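PDB 4P0D: trypsin-resistant surface T6 protein from Streptococcus pyogenes serotype M6, which probably polymerises as the backbone subunit of the cell-wall-anchored pili on the streptococcal surface, where it forms the T6 antigen. Local coordinates for residues T332-A337 with K376-Y381. The protein carries 1 engineered substitution. Numbering follows the deposited sequence.
Sequences TPLIGA and KAPKGY
L334 and Y381 both set CG opposite the carbonyl carbon (chi1 -53° and -73°), and with these torsions the two side chains reach each other from opposite directions. L334 CD1 drops onto one face of the phenol ring, 3.7 Å from the centroid of the Y381 ring and only 11° off its normal, a CH-pi contact placed almost over the middle. The other methyl lies farther out along the ring, where L334 CD2 comes within 3.5 Å of Y381 OH. That hydroxyl is hydrogen-bonded to D327 of strand 320-327, which ties the hydroxyl end of the ring to that strand. P378 fills the flank of the leucine, its CG 3.7 Å from L334 CD1, while its CD packs against A337 CB at 3.8 Å. N479 of strand 470-479 touches L334, P378 and Y381 alike. Where strand 338-343 is about to begin, A337 CA directs a C-H···O contact at K376 O, 3.5 Å away. One water donates to both G336 O (2.8 Å) and A377 O (2.6 Å), and another donates to I335 O and weakly accepts from K379 N. P378 to Y381 forms a type II turn with G380 at its third position. At one end of the prealbumin-like domain, two loops thus meet through apolar packing and a C-H···O contact, and their backbone polar atoms are linked through water rather than directly.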
ATOM      1  N   THR A 332      43.014  -7.230  24.291  1.00 28.86           N
ATOM      2  CA  THR A 332      42.671  -5.830  24.347  1.00 29.30           C
ATOM      3  C   THR A 332      42.315  -5.369  22.926  1.00 28.69           C
ATOM      4  O   THR A 332      42.917  -5.843  21.948  1.00 27.82           O
ATOM      5  CB  THR A 332      43.814  -5.001  24.933  1.00 31.06           C
ATOM      6  OG1 THR A 332      44.933  -5.051  24.053  1.00 33.08           O
ATOM      7  CG2 THR A 332      44.220  -5.521  26.333  1.00 30.98           C
ATOM      8  N   PRO A 333      41.325  -4.469  22.804  1.00 28.18           N
ATOM      9  CA  PRO A 333      40.803  -4.031  21.502  1.00 28.47           C
ATOM     10  C   PRO A 333      41.812  -3.232  20.701  1.00 27.11           C
ATOM     11  O   PRO A 333      42.583  -2.485  21.283  1.00 26.47           O
ATOM     12  CB  PRO A 333      39.616  -3.143  21.876  1.00 28.95           C
ATOM     13  CG  PRO A 333      39.918  -2.669  23.258  1.00 29.85           C
ATOM     14  CD  PRO A 333      40.614  -3.822  23.923  1.00 29.70           C
ATOM     15  N   LEU A 334      41.792  -3.398  19.377  1.00 25.61           N
ATOM     16  CA  LEU A 334      42.741  -2.737  18.476  1.00 24.34           C
ATOM     17  C   LEU A 334      42.045  -1.766  17.526  1.00 24.76           C
ATOM     18  O   LEU A 334      41.062  -2.104  16.858  1.00 23.59           O
ATOM     19  CB  LEU A 334      43.518  -3.772  17.664  1.00 24.40           C
ATOM     20  CG  LEU A 334      44.191  -4.859  18.498  1.00 24.81           C
ATOM     21  CD1 LEU A 334      44.886  -5.870  17.593  1.00 24.99           C
ATOM     22  CD2 LEU A 334      45.166  -4.245  19.485  1.00 24.77           C
ATOM     23  N   ILE A 335      42.584  -0.559  17.459  1.00 24.87           N
ATOM     24  CA  ILE A 335      42.044   0.502  16.612  1.00 25.13           C
ATOM     25  C   ILE A 335      42.675   0.468  15.226  1.00 25.26           C
ATOM     26  O   ILE A 335      43.824   0.049  15.073  1.00 25.58           O
ATOM     27  CB  ILE A 335      42.282   1.874  17.272  1.00 25.50           C
ATOM     28  CG1 ILE A 335      41.624   3.002  16.481  1.00 25.02           C
ATOM     29  CG2 ILE A 335      43.776   2.162  17.480  1.00 26.32           C
ATOM     30  CD1 ILE A 335      41.656   4.323  17.239  1.00 24.34           C
ATOM     31  N   GLY A 336      41.906   0.885  14.222  1.00 23.45           N
ATOM     32  CA  GLY A 336      42.425   1.193  12.900  1.00 23.15           C
ATOM     33  C   GLY A 336      42.713   0.029  11.974  1.00 22.07           C
ATOM     34  O   GLY A 336      43.390   0.209  10.971  1.00 22.64           O
ATOM     35  N   ALA A 337      42.230  -1.167  12.320  1.00 21.85           N
ATOM     36  CA  ALA A 337      42.317  -2.336  11.446  1.00 20.23           C
ATOM     37  C   ALA A 337      41.295  -2.170  10.319  1.00 21.22           C
ATOM     38  O   ALA A 337      40.129  -1.836  10.573  1.00 21.04           O
ATOM     39  CB  ALA A 337      42.027  -3.596  12.228  1.00 19.47           C
ATOM     40  N   LYS A 376      44.181  -4.467   6.153  1.00 26.59           N
ATOM     41  CA  LYS A 376      45.315  -3.810   6.769  1.00 27.20           C
ATOM     42  C   LYS A 376      45.332  -4.015   8.273  1.00 26.31           C
ATOM     43  O   LYS A 376      44.367  -3.679   8.989  1.00 23.22           O
ATOM     44  CB  LYS A 376      45.309  -2.316   6.455  1.00 29.62           C
ATOM     45  CG  LYS A 376      46.656  -1.663   6.715  1.00 32.65           C
ATOM     46  CD  LYS A 376      46.617  -0.163   6.493  1.00 35.51           C
ATOM     47  CE  LYS A 376      48.011   0.432   6.668  1.00 38.20           C
ATOM     48  NZ  LYS A 376      47.957   1.905   6.885  1.00 39.17           N
ATOM     49  N   ALA A 377      46.446  -4.562   8.760  1.00 24.43           N
ATOM     50  CA  ALA A 377      46.609  -4.784  10.192  1.00 24.74           C
ATOM     51  C   ALA A 377      46.638  -3.462  10.967  1.00 24.48           C
ATOM     52  O   ALA A 377      47.006  -2.420  10.433  1.00 24.34           O
ATOM     53  CB  ALA A 377      47.880  -5.588  10.468  1.00 26.00           C
ATOM     54  N   PRO A 378      46.235  -3.501  12.242  1.00 24.49           N
ATOM     55  CA  PRO A 378      46.554  -2.351  13.075  1.00 25.31           C
ATOM     56  C   PRO A 378      48.082  -2.211  13.210  1.00 25.87           C
ATOM     57  O   PRO A 378      48.797  -3.221  13.168  1.00 25.27           O
ATOM     58  CB  PRO A 378      45.877  -2.670  14.414  1.00 24.62           C
ATOM     59  CG  PRO A 378      45.557  -4.123  14.388  1.00 24.37           C
ATOM     60  CD  PRO A 378      45.585  -4.600  12.977  1.00 23.83           C
ATOM     61  N   LYS A 379      48.574  -0.975  13.296  1.00 27.04           N
ATOM     62  CA  LYS A 379      50.003  -0.714  13.448  1.00 27.77           C
ATOM     63  C   LYS A 379      50.532  -1.524  14.635  1.00 27.80           C
ATOM     64  O   LYS A 379      49.902  -1.564  15.698  1.00 26.62           O
ATOM     65  CB  LYS A 379      50.267   0.782  13.671  1.00 28.94           C
ATOM     66  N   GLY A 380      51.671  -2.191  14.430  1.00 27.64           N
ATOM     67  CA  GLY A 380      52.271  -3.046  15.458  1.00 27.12           C
ATOM     68  C   GLY A 380      51.839  -4.503  15.382  1.00 26.50           C
ATOM     69  O   GLY A 380      52.274  -5.324  16.204  1.00 25.00           O
ATOM     70  N   TYR A 381      51.020  -4.842  14.378  1.00 26.51           N
ATOM     71  CA  TYR A 381      50.491  -6.204  14.237  1.00 26.24           C
ATOM     72  C   TYR A 381      50.748  -6.779  12.859  1.00 26.58           C
ATOM     73  O   TYR A 381      50.817  -6.056  11.881  1.00 26.62           O
ATOM     74  CB  TYR A 381      48.984  -6.230  14.572  1.00 25.16           C
ATOM     75  CG  TYR A 381      48.759  -6.069  16.056  1.00 23.98           C
ATOM     76  CD1 TYR A 381      48.839  -4.823  16.664  1.00 23.59           C
ATOM     77  CD2 TYR A 381      48.534  -7.180  16.866  1.00 24.21           C
ATOM     78  CE1 TYR A 381      48.678  -4.684  18.031  1.00 23.26           C
ATOM     79  CE2 TYR A 381      48.373  -7.049  18.236  1.00 23.13           C
ATOM     80  CZ  TYR A 381      48.438  -5.801  18.811  1.00 23.28           C
ATOM     81  OH  TYR A 381      48.277  -5.685  20.172  1.00 23.64           O
TER
HETATM   82  O   HOH W   1      46.293   1.182  14.596  1.00 38.54           O
HETATM   83  O   HOH W   2      46.042  -0.064  10.078  1.00 23.43           O